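Local coordinates for glycosyltransferase (Streptomyces halstedii, PDB 3WAD), which is a glycosyltransferase of the GT-B fold, built from two Rossmann-like domains that face each other, and belongs to the erythromycin biosynthesis protein CIII-like family, at residues 128-133 / 150-155; 145-150 / 201-206; 154-159 / 342-347. One frame throughout, in Å; residues are numbered along the deposited sequence.

Interaction 1 of 3, residues 128-133 / 150-155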
loop_
_atom_site.group_PDB
_atom_site.type_symbol
_atom_site.label_atom_id
_atom_site.label_comp_id
_atom_site.label_asym_id
_atom_site.label_seq_id
_atom_site.Cartn_x
_atom_site.Cartn_y
_atom_site.Cartn_z
ATOM N N ILE B 128 -0.077 -13.500 -11.103
ATOM C CA ILE B 128 -1.350 -13.599 -10.268
ATOM C C ILE B 128 -2.404 -12.806 -11.032
ATOM O O ILE B 128 -2.238 -11.601 -11.249
ATOM C CB ILE B 128 -1.232 -13.048 -8.866
ATOM C CG1 ILE B 128 -0.042 -13.740 -8.092
ATOM C CG2 ILE B 128 -2.601 -13.174 -8.078
ATOM C CD1 ILE B 128 0.221 -13.155 -6.772
ATOM N N TRP B 129 -3.430 -13.491 -11.528
ATOM C CA TRP B 129 -4.418 -12.788 -12.358
ATOM C C TRP B 129 -5.779 -12.832 -11.668
ATOM O O TRP B 129 -6.279 -13.895 -11.294
ATOM C CB TRP B 129 -4.540 -13.343 -13.725
ATOM C CG TRP B 129 -4.619 -14.893 -13.895
ATOM C CD1 TRP B 129 -3.598 -15.866 -13.644
ATOM C CD2 TRP B 129 -5.764 -15.637 -14.351
ATOM N NE1 TRP B 129 -4.062 -17.121 -14.011
ATOM C CE2 TRP B 129 -5.377 -17.020 -14.416
ATOM C CE3 TRP B 129 -7.039 -15.260 -14.837
ATOM C CZ2 TRP B 129 -6.248 -18.017 -14.893
ATOM C CZ3 TRP B 129 -7.892 -16.245 -15.304
ATOM C CH2 TRP B 129 -7.483 -17.631 -15.335
ATOM N N ASP B 130 -6.393 -11.669 -11.564
ATOM C CA ASP B 130 -7.844 -11.588 -11.289
ATOM C C ASP B 130 -8.643 -12.544 -12.190
ATOM O O ASP B 130 -8.409 -12.581 -13.394
ATOM C CB ASP B 130 -8.288 -10.170 -11.535
ATOM C CG ASP B 130 -9.829 -10.061 -11.722
ATOM O OD1 ASP B 130 -10.468 -9.845 -10.705
ATOM O OD2 ASP B 130 -10.348 -10.187 -12.876
ATOM N N ALA B 131 -9.607 -13.275 -11.593
ATOM C CA ALA B 131 -10.226 -14.429 -12.259
ATOM C C ALA B 131 -10.969 -14.072 -13.564
ATOM O O ALA B 131 -11.261 -14.938 -14.394
ATOM C CB ALA B 131 -11.126 -15.189 -11.282
ATOM N N LEU B 132 -11.289 -12.792 -13.735
ATOM C CA LEU B 132 -11.939 -12.326 -14.942
ATOM C C LEU B 132 -10.957 -11.781 -15.959
ATOM O O LEU B 132 -11.396 -11.230 -16.980
ATOM C CB LEU B 132 -12.973 -11.239 -14.588
ATOM C CG LEU B 132 -14.133 -11.745 -13.726
ATOM C CD1 LEU B 132 -15.331 -10.718 -13.710
ATOM C CD2 LEU B 132 -14.648 -13.083 -14.180
ATOM N N THR B 133 -9.648 -11.846 -15.669
ATOM C CA THR B 133 -8.687 -11.168 -16.540
ATOM C C THR B 133 -7.794 -12.154 -17.383
ATOM O O THR B 133 -6.640 -12.426 -17.016
ATOM C CB THR B 133 -7.782 -10.188 -15.658
ATOM O OG1 THR B 133 -8.650 -9.281 -14.935
ATOM C CG2 THR B 133 -6.880 -9.346 -16.590
ATOM N N MET B 150 -6.749 -15.596 -9.144
ATOM C CA MET B 150 -7.222 -15.020 -7.920
ATOM C C MET B 150 -8.748 -14.750 -7.942
ATOM O O MET B 150 -9.231 -13.942 -8.742
ATOM C CB MET B 150 -6.457 -13.755 -7.505
ATOM C CG MET B 150 -7.011 -13.200 -6.176
ATOM S SD MET B 150 -5.809 -12.008 -5.522
ATOM C CE MET B 150 -6.427 -11.888 -3.890
ATOM N N LEU B 151 -9.487 -15.429 -7.048
ATOM C CA LEU B 151 -10.951 -15.217 -6.986
ATOM C C LEU B 151 -11.259 -13.906 -6.318
ATOM O O LEU B 151 -10.431 -13.304 -5.587
ATOM C CB LEU B 151 -11.627 -16.344 -6.206
ATOM C CG LEU B 151 -11.412 -17.770 -6.796
ATOM C CD1 LEU B 151 -12.111 -18.881 -5.994
ATOM C CD2 LEU B 151 -11.887 -17.896 -8.248
ATOM N N PHE B 152 -12.498 -13.480 -6.492
ATOM C CA PHE B 152 -12.947 -12.189 -5.942
ATOM C C PHE B 152 -14.332 -12.422 -5.271
ATOM O O PHE B 152 -14.994 -11.487 -4.785
ATOM C CB PHE B 152 -12.982 -11.148 -7.118
ATOM C CG PHE B 152 -13.922 -11.543 -8.210
ATOM C CD1 PHE B 152 -15.313 -11.316 -8.046
ATOM C CD2 PHE B 152 -13.460 -12.191 -9.337
ATOM C CE1 PHE B 152 -16.199 -11.761 -9.040
ATOM C CE2 PHE B 152 -14.284 -12.627 -10.270
ATOM C CZ PHE B 152 -15.679 -12.416 -10.142
ATOM N N GLY B 153 -14.752 -13.688 -5.198
ATOM C CA GLY B 153 -15.960 -14.115 -4.428
ATOM C C GLY B 153 -15.912 -15.627 -4.589
ATOM O O GLY B 153 -14.834 -16.207 -4.772
ATOM N N LEU B 154 -17.065 -16.279 -4.608
ATOM C CA LEU B 154 -17.104 -17.686 -4.990
ATOM C C LEU B 154 -16.712 -18.019 -6.431
ATOM O O LEU B 154 -16.761 -17.186 -7.340
ATOM C CB LEU B 154 -18.499 -18.273 -4.674
ATOM C CG LEU B 154 -19.152 -18.059 -3.299
ATOM C CD1 LEU B 154 -20.492 -18.891 -3.232
ATOM C CD2 LEU B 154 -18.295 -18.369 -2.082
ATOM N N ASP B 155 -16.273 -19.248 -6.640
ATOM C CA ASP B 155 -15.762 -19.653 -7.937
ATOM C C ASP B 155 -16.883 -20.192 -8.850
ATOM O O ASP B 155 -16.921 -21.389 -9.137
ATOM C CB ASP B 155 -14.644 -20.684 -7.750
ATOM C CG ASP B 155 -13.874 -20.942 -9.019
ATOM O OD1 ASP B 155 -14.013 -20.232 -10.081
ATOM O OD2 ASP B 155 -13.071 -21.883 -8.941
#
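Met150 N donates to Trp129 O at 2.8 Å, and the bond is almost straight, 175° at the hydrogen. A second backbone bond, from Ala131 N to Met150 O, measures 3.0 Å but is weak because it is bent. Between them they form the parallel bridge of Asp130 with Met150, where strand 126-130 ends.

Apolar contacts flank these bonds. Ile128 CG2 meets Met150 CB at 3.9 Å. With CG2 anti to the backbone N of Ile128, that branch is the one that reaches Met150. Past the strand, Ala131 points its CB at segment 150-155 and touches Leu151 CD2 at 4.1 Å. Leu132 crosses Phe152 at about a right angle, with its CG 3.6 Å from Phe152 CE2. Phe152 has its CG between the backbone N and the carbonyl carbon (chi1 61°), which brings the ring to Ala131 and Leu132.

Strands 126-130 and 147-150 are neighbours in the seven-stranded parallel sheet of the N-terminal Rossmann-like domain. Segments 128-133 and 150-155 carry the loops leaving their C-terminal ends, and helices 11-16 and 18-27 cover the face with Ile128 and Met150.

Polar side-chain bonds shape the first loop, a type I turn from Asp130 to Thr133. Asp130 OD2 accepts from Leu132 N at 2.9 Å, an Asx turn, and from Thr133 OG1 at 2.8 Å. The two donors reach it from opposite faces of the carboxylate plane. The second carboxylate oxygen, OD1, bonds to His13 ND1 and lies 4.0 Å from Phe152 CD2.

Interaction 2 of 3, residues 145-150 / 201-206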
loop_
_atom_site.group_PDB
_atom_site.type_symbol
_atom_site.label_atom_id
_atom_site.label_comp_id
_atom_site.label_asym_id
_atom_site.label_seq_id
_atom_site.Cartn_x
_atom_site.Cartn_y
_atom_site.Cartn_z
ATOM N N ALA B 145 5.968 -19.192 -16.577
ATOM C CA ALA B 145 5.772 -18.925 -15.164
ATOM C C ALA B 145 4.481 -19.652 -14.783
ATOM O O ALA B 145 3.517 -19.671 -15.560
ATOM C CB ALA B 145 5.707 -17.385 -14.862
ATOM N N PRO B 146 4.466 -20.218 -13.596
ATOM C CA PRO B 146 3.327 -20.741 -12.950
ATOM C C PRO B 146 2.389 -19.473 -12.686
ATOM O O PRO B 146 2.892 -18.314 -12.504
ATOM C CB PRO B 146 3.906 -21.224 -11.658
ATOM C CG PRO B 146 5.176 -20.281 -11.435
ATOM C CD PRO B 146 5.663 -20.142 -12.712
ATOM N N HIS B 147 1.062 -19.655 -12.744
ATOM C CA HIS B 147 0.134 -18.492 -12.543
ATOM C C HIS B 147 -0.988 -18.890 -11.600
ATOM O O HIS B 147 -1.528 -20.013 -11.668
ATOM C CB HIS B 147 -0.341 -17.930 -13.873
ATOM C CG HIS B 147 -0.794 -18.982 -14.830
ATOM N ND1 HIS B 147 -2.107 -19.401 -14.897
ATOM C CD2 HIS B 147 -0.107 -19.758 -15.706
ATOM C CE1 HIS B 147 -2.211 -20.365 -15.793
ATOM N NE2 HIS B 147 -1.022 -20.568 -16.327
ATOM N N VAL B 148 -1.327 -17.974 -10.708
ATOM C CA VAL B 148 -2.353 -18.209 -9.722
ATOM C C VAL B 148 -3.603 -17.390 -10.103
ATOM O O VAL B 148 -3.512 -16.112 -10.255
ATOM C CB VAL B 148 -1.868 -17.776 -8.379
ATOM C CG1 VAL B 148 -3.015 -17.897 -7.330
ATOM C CG2 VAL B 148 -0.688 -18.601 -7.969
ATOM N N ARG B 149 -4.734 -18.094 -10.285
ATOM C CA ARG B 149 -6.002 -17.439 -10.588
ATOM C C ARG B 149 -6.595 -16.924 -9.257
ATOM O O ARG B 149 -6.899 -17.718 -8.359
ATOM C CB ARG B 149 -6.930 -18.361 -11.420
ATOM C CG ARG B 149 -8.326 -17.731 -11.766
ATOM C CD ARG B 149 -9.161 -18.684 -12.576
ATOM N NE ARG B 149 -9.436 -19.862 -11.760
ATOM C CZ ARG B 149 -10.647 -20.226 -11.325
ATOM N NH1 ARG B 149 -11.740 -19.514 -11.655
ATOM N NH2 ARG B 149 -10.740 -21.291 -10.528
ATOM N N MET B 150 -6.749 -15.596 -9.144
ATOM C CA MET B 150 -7.222 -15.020 -7.920
ATOM C C MET B 150 -8.748 -14.750 -7.942
ATOM O O MET B 150 -9.231 -13.942 -8.742
ATOM C CB MET B 150 -6.457 -13.755 -7.505
ATOM C CG MET B 150 -7.011 -13.200 -6.176
ATOM S SD MET B 150 -5.809 -12.008 -5.522
ATOM C CE MET B 150 -6.427 -11.888 -3.890
ATOM N N THR B 201 -8.241 -22.264 -15.488
ATOM C CA THR B 201 -8.358 -22.100 -14.061
ATOM C C THR B 201 -7.097 -21.807 -13.246
ATOM O O THR B 201 -7.203 -21.641 -12.002
ATOM C CB THR B 201 -9.091 -23.286 -13.470
ATOM O OG1 THR B 201 -8.457 -24.467 -13.943
ATOM C CG2 THR B 201 -10.682 -23.260 -13.885
ATOM N N GLY B 202 -5.950 -21.678 -13.927
ATOM C CA GLY B 202 -4.671 -21.382 -13.276
ATOM C C GLY B 202 -3.850 -22.649 -12.945
ATOM O O GLY B 202 -4.408 -23.750 -12.802
ATOM N N THR B 203 -2.531 -22.491 -12.792
ATOM C CA THR B 203 -1.697 -23.549 -12.171
ATOM C C THR B 203 -2.369 -23.828 -10.927
ATOM O O THR B 203 -2.450 -24.970 -10.523
ATOM C CB THR B 203 -0.274 -23.064 -11.695
ATOM O OG1 THR B 203 0.323 -22.389 -12.762
ATOM C CG2 THR B 203 0.641 -24.263 -11.268
ATOM N N THR B 204 -2.781 -22.773 -10.219
ATOM C CA THR B 204 -3.699 -22.999 -9.107
ATOM C C THR B 204 -4.578 -21.773 -8.848
ATOM O O THR B 204 -4.495 -20.809 -9.572
ATOM C CB THR B 204 -2.971 -23.422 -7.849
ATOM O OG1 THR B 204 -3.925 -23.860 -6.890
ATOM C CG2 THR B 204 -2.140 -22.305 -7.202
ATOM N N THR B 205 -5.425 -21.839 -7.827
ATOM C CA THR B 205 -6.478 -20.806 -7.583
ATOM C C THR B 205 -6.309 -20.344 -6.178
ATOM O O THR B 205 -6.048 -21.176 -5.313
ATOM C CB THR B 205 -7.824 -21.444 -7.697
ATOM O OG1 THR B 205 -8.027 -21.682 -9.075
ATOM C CG2 THR B 205 -8.945 -20.483 -7.163
ATOM N N LEU B 206 -6.418 -19.025 -5.944
ATOM C CA LEU B 206 -6.370 -18.471 -4.576
ATOM C C LEU B 206 -7.792 -18.013 -4.276
ATOM O O LEU B 206 -8.368 -17.223 -5.060
ATOM C CB LEU B 206 -5.369 -17.240 -4.444
ATOM C CG LEU B 206 -5.348 -16.450 -3.134
ATOM C CD1 LEU B 206 -5.046 -17.270 -1.816
ATOM C CD2 LEU B 206 -4.355 -15.317 -3.149
#
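Arg149 and Thr205 lie side by side and point the same way, on one face of the sheet. The Arg149 chain runs out extended, with CG anti to the backbone N (chi1 179°), and then bends at chi3. This turns NE back to Thr201 O, 2.9 Å away, which it meets from above the carbonyl plane. Arg149 NH2 donates to Thr205 OG1 at 3.1 Å. Thr201 CG2 sits over one face of the guanidinium, toward its rim. Arg149 NH1 forms a salt bridge with Asp155, so the group is held on several sides.

On the other face Val148, Thr204, Met150 and Leu206 line up. Val148 CG1 crosses to Leu206 CB at 3.8 Å. Met150 and Leu206 run alongside each other, CE to CD2 4.1 Å. Helix 402-415 packs on Val148 and Leu206.

At the start of the strands, His147 N donates to Thr203 OG1 at 2.8 Å. That oxygen also lies over one face of the His147 ring, whose NE2 bonds to Glu141.

Arg149 N to Thr204 O and Leu206 N to Arg149 O, both 2.8 Å, join the backbones. This is parallel pairing of adjacent strands in the Rossmann-like sheet of the N-terminal GT-B domain.

Interaction 3 of 3, residues 154-159 / 342-347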
loop_
_atom_site.group_PDB
_atom_site.type_symbol
_atom_site.label_atom_id
_atom_site.label_comp_id
_atom_site.label_asym_id
_atom_site.label_seq_id
_atom_site.Cartn_x
_atom_site.Cartn_y
_atom_site.Cartn_z
ATOM N N LEU B 154 -17.065 -16.279 -4.608
ATOM C CA LEU B 154 -17.104 -17.686 -4.990
ATOM C C LEU B 154 -16.712 -18.019 -6.431
ATOM O O LEU B 154 -16.761 -17.186 -7.340
ATOM C CB LEU B 154 -18.499 -18.273 -4.674
ATOM C CG LEU B 154 -19.152 -18.059 -3.299
ATOM C CD1 LEU B 154 -20.492 -18.891 -3.232
ATOM C CD2 LEU B 154 -18.295 -18.369 -2.082
ATOM N N ASP B 155 -16.273 -19.248 -6.640
ATOM C CA ASP B 155 -15.762 -19.653 -7.937
ATOM C C ASP B 155 -16.883 -20.192 -8.850
ATOM O O ASP B 155 -16.921 -21.389 -9.137
ATOM C CB ASP B 155 -14.644 -20.684 -7.750
ATOM C CG ASP B 155 -13.874 -20.942 -9.019
ATOM O OD1 ASP B 155 -14.013 -20.232 -10.081
ATOM O OD2 ASP B 155 -13.071 -21.883 -8.941
ATOM N N GLN B 156 -17.791 -19.300 -9.286
ATOM C CA GLN B 156 -18.873 -19.679 -10.176
ATOM C C GLN B 156 -18.307 -20.333 -11.413
ATOM O O GLN B 156 -18.873 -21.294 -11.961
ATOM C CB GLN B 156 -19.666 -18.430 -10.611
ATOM C CG GLN B 156 -20.413 -17.709 -9.506
ATOM C CD GLN B 156 -21.573 -18.500 -8.869
ATOM O OE1 GLN B 156 -21.724 -19.712 -9.066
ATOM N NE2 GLN B 156 -22.438 -17.761 -8.110
ATOM N N TRP B 157 -17.197 -19.775 -11.917
ATOM C CA TRP B 157 -16.688 -20.215 -13.206
ATOM C C TRP B 157 -16.120 -21.610 -13.044
ATOM O O TRP B 157 -16.334 -22.449 -13.920
ATOM C CB TRP B 157 -15.566 -19.259 -13.653
ATOM C CG TRP B 157 -15.048 -19.384 -15.078
ATOM C CD1 TRP B 157 -13.816 -19.864 -15.469
ATOM C CD2 TRP B 157 -15.700 -18.921 -16.284
ATOM N NE1 TRP B 157 -13.681 -19.749 -16.844
ATOM C CE2 TRP B 157 -14.817 -19.181 -17.365
ATOM C CE3 TRP B 157 -16.974 -18.410 -16.558
ATOM C CZ2 TRP B 157 -15.131 -18.852 -18.700
ATOM C CZ3 TRP B 157 -17.303 -18.057 -17.894
ATOM C CH2 TRP B 157 -16.368 -18.291 -18.956
ATOM N N GLY B 158 -15.424 -21.857 -11.910
ATOM C CA GLY B 158 -14.823 -23.204 -11.705
ATOM C C GLY B 158 -15.905 -24.258 -11.455
ATOM O O GLY B 158 -15.858 -25.384 -12.012
ATOM N N ARG B 159 -16.898 -23.872 -10.640
ATOM C CA ARG B 159 -18.104 -24.706 -10.442
ATOM C C ARG B 159 -18.803 -25.114 -11.775
ATOM O O ARG B 159 -19.082 -26.302 -12.037
ATOM C CB ARG B 159 -19.082 -23.967 -9.517
ATOM C CG ARG B 159 -20.405 -24.739 -9.259
ATOM C CD ARG B 159 -21.405 -23.881 -8.457
ATOM N NE ARG B 159 -21.838 -22.705 -9.200
ATOM C CZ ARG B 159 -22.793 -22.682 -10.138
ATOM N NH1 ARG B 159 -23.464 -23.802 -10.477
ATOM N NH2 ARG B 159 -23.097 -21.511 -10.727
ATOM N N TRP B 342 -27.571 -9.635 -7.626
ATOM C CA TRP B 342 -27.292 -10.890 -8.318
ATOM C C TRP B 342 -26.147 -10.673 -9.269
ATOM O O TRP B 342 -26.127 -11.265 -10.305
ATOM C CB TRP B 342 -28.541 -11.400 -9.048
ATOM C CG TRP B 342 -29.280 -10.283 -9.792
ATOM C CD1 TRP B 342 -29.004 -9.799 -11.076
ATOM C CD2 TRP B 342 -30.391 -9.490 -9.298
ATOM N NE1 TRP B 342 -29.864 -8.766 -11.386
ATOM C CE2 TRP B 342 -30.729 -8.553 -10.332
ATOM C CE3 TRP B 342 -31.135 -9.478 -8.085
ATOM C CZ2 TRP B 342 -31.794 -7.607 -10.184
ATOM C CZ3 TRP B 342 -32.186 -8.532 -7.933
ATOM C CH2 TRP B 342 -32.504 -7.614 -8.986
ATOM N N LEU B 343 -25.194 -9.817 -8.924
ATOM C CA LEU B 343 -24.060 -9.604 -9.829
ATOM C C LEU B 343 -23.109 -10.814 -9.872
ATOM O O LEU B 343 -22.458 -11.023 -10.872
ATOM C CB LEU B 343 -23.252 -8.380 -9.439
ATOM C CG LEU B 343 -23.699 -7.004 -9.935
ATOM C CD1 LEU B 343 -25.103 -6.811 -9.577
ATOM C CD2 LEU B 343 -22.809 -5.917 -9.308
ATOM N N TRP B 344 -23.010 -11.581 -8.804
ATOM C CA TRP B 344 -21.999 -12.665 -8.795
ATOM C C TRP B 344 -22.431 -13.870 -7.963
ATOM O O TRP B 344 -22.727 -14.937 -8.507
ATOM C CB TRP B 344 -20.608 -12.122 -8.365
ATOM C CG TRP B 344 -19.591 -13.168 -8.544
ATOM C CD1 TRP B 344 -18.956 -13.858 -7.547
ATOM C CD2 TRP B 344 -19.109 -13.702 -9.807
ATOM N NE1 TRP B 344 -18.093 -14.816 -8.114
ATOM C CE2 TRP B 344 -18.219 -14.752 -9.502
ATOM C CE3 TRP B 344 -19.418 -13.431 -11.169
ATOM C CZ2 TRP B 344 -17.594 -15.482 -10.482
ATOM C CZ3 TRP B 344 -18.786 -14.132 -12.154
ATOM C CH2 TRP B 344 -17.868 -15.172 -11.809
ATOM N N ASP B 345 -22.491 -13.693 -6.655
ATOM C CA ASP B 345 -22.715 -14.803 -5.714
ATOM C C ASP B 345 -23.502 -14.365 -4.504
ATOM O O ASP B 345 -23.557 -15.103 -3.510
ATOM C CB ASP B 345 -21.372 -15.356 -5.189
ATOM C CG ASP B 345 -20.526 -14.273 -4.525
ATOM O OD1 ASP B 345 -19.371 -14.554 -4.116
ATOM O OD2 ASP B 345 -21.049 -13.135 -4.392
ATOM N N GLU B 346 -24.091 -13.174 -4.555
ATOM C CA GLU B 346 -24.628 -12.598 -3.350
ATOM C C GLU B 346 -25.790 -13.419 -2.777
ATOM O O GLU B 346 -25.926 -13.521 -1.546
ATOM C CB GLU B 346 -25.084 -11.148 -3.600
ATOM C CG GLU B 346 -24.012 -10.256 -4.094
ATOM C CD GLU B 346 -24.077 -10.135 -5.598
ATOM O OE1 GLU B 346 -24.189 -11.133 -6.347
ATOM O OE2 GLU B 346 -24.068 -8.991 -6.043
ATOM N N GLY B 347 -26.625 -13.987 -3.634
ATOM C CA GLY B 347 -27.824 -14.754 -3.200
ATOM C C GLY B 347 -27.384 -15.989 -2.416
ATOM O O GLY B 347 -27.845 -16.277 -1.306
#
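Trp344 and Gln156 slide past each other in opposite directions, with the amide and ring planes 74° apart. Trp344 has its CG anti to the backbone N (chi1 -172°), which carries the indole across to segment 154-159. Its NE1 donates to Leu154 O at 2.8 Å, with the oxygen in the ring plane.

Gln156 has its CG anti to the carbonyl carbon, which sets CG over the indole face. It lies 4.0 Å from the centroid of the six-membered ring, a CH-pi contact. The bend at chi2 (-66°) then sends NE2 to Trp344 O at 2.9 Å. The other end of the amide is also held: OE1 accepts from Arg159 NE and NH2, which grip it side-on. Both ends being bonded fixes the amide's rotation.

The CB of Asp345 is directed at segment 154-159. OD1 accepts from Leu154 N at 2.9 Å on its anti side, and also pairs with Arg326 in a salt bridge. The Leu154 side chain crosses that of Asp345 at about a right angle, CG to OD1 3.6 Å.

The contact joins the N-terminal ends of helices 156-168 and 346-355 across the cleft between the two domains of a GT-B glycosyltransferase.

All three contacts are largely buried, but they sit differently in the fold. Interactions 1 and 2 hold strand 147-150 from its two flanks, against strands 126-130 and 204-206, and share Met150. Backbone bonds join the strands in both, and interaction 2 adds side-chain bonds of Arg149 and Thr203. Ile128, Val148, Met150 and Leu206 pack on one face of the sheet; interaction 1 adds apolar packing beyond the strand ends. Interaction 3 instead bridges the two domains. Its three bonds across all involve a side chain on one side and a backbone atom on the other. It shares Leu154 and Asp155 with interaction 1, and Phe152 packs on Trp344. The Arg149-Asp155 pair joins interaction 2 to both others.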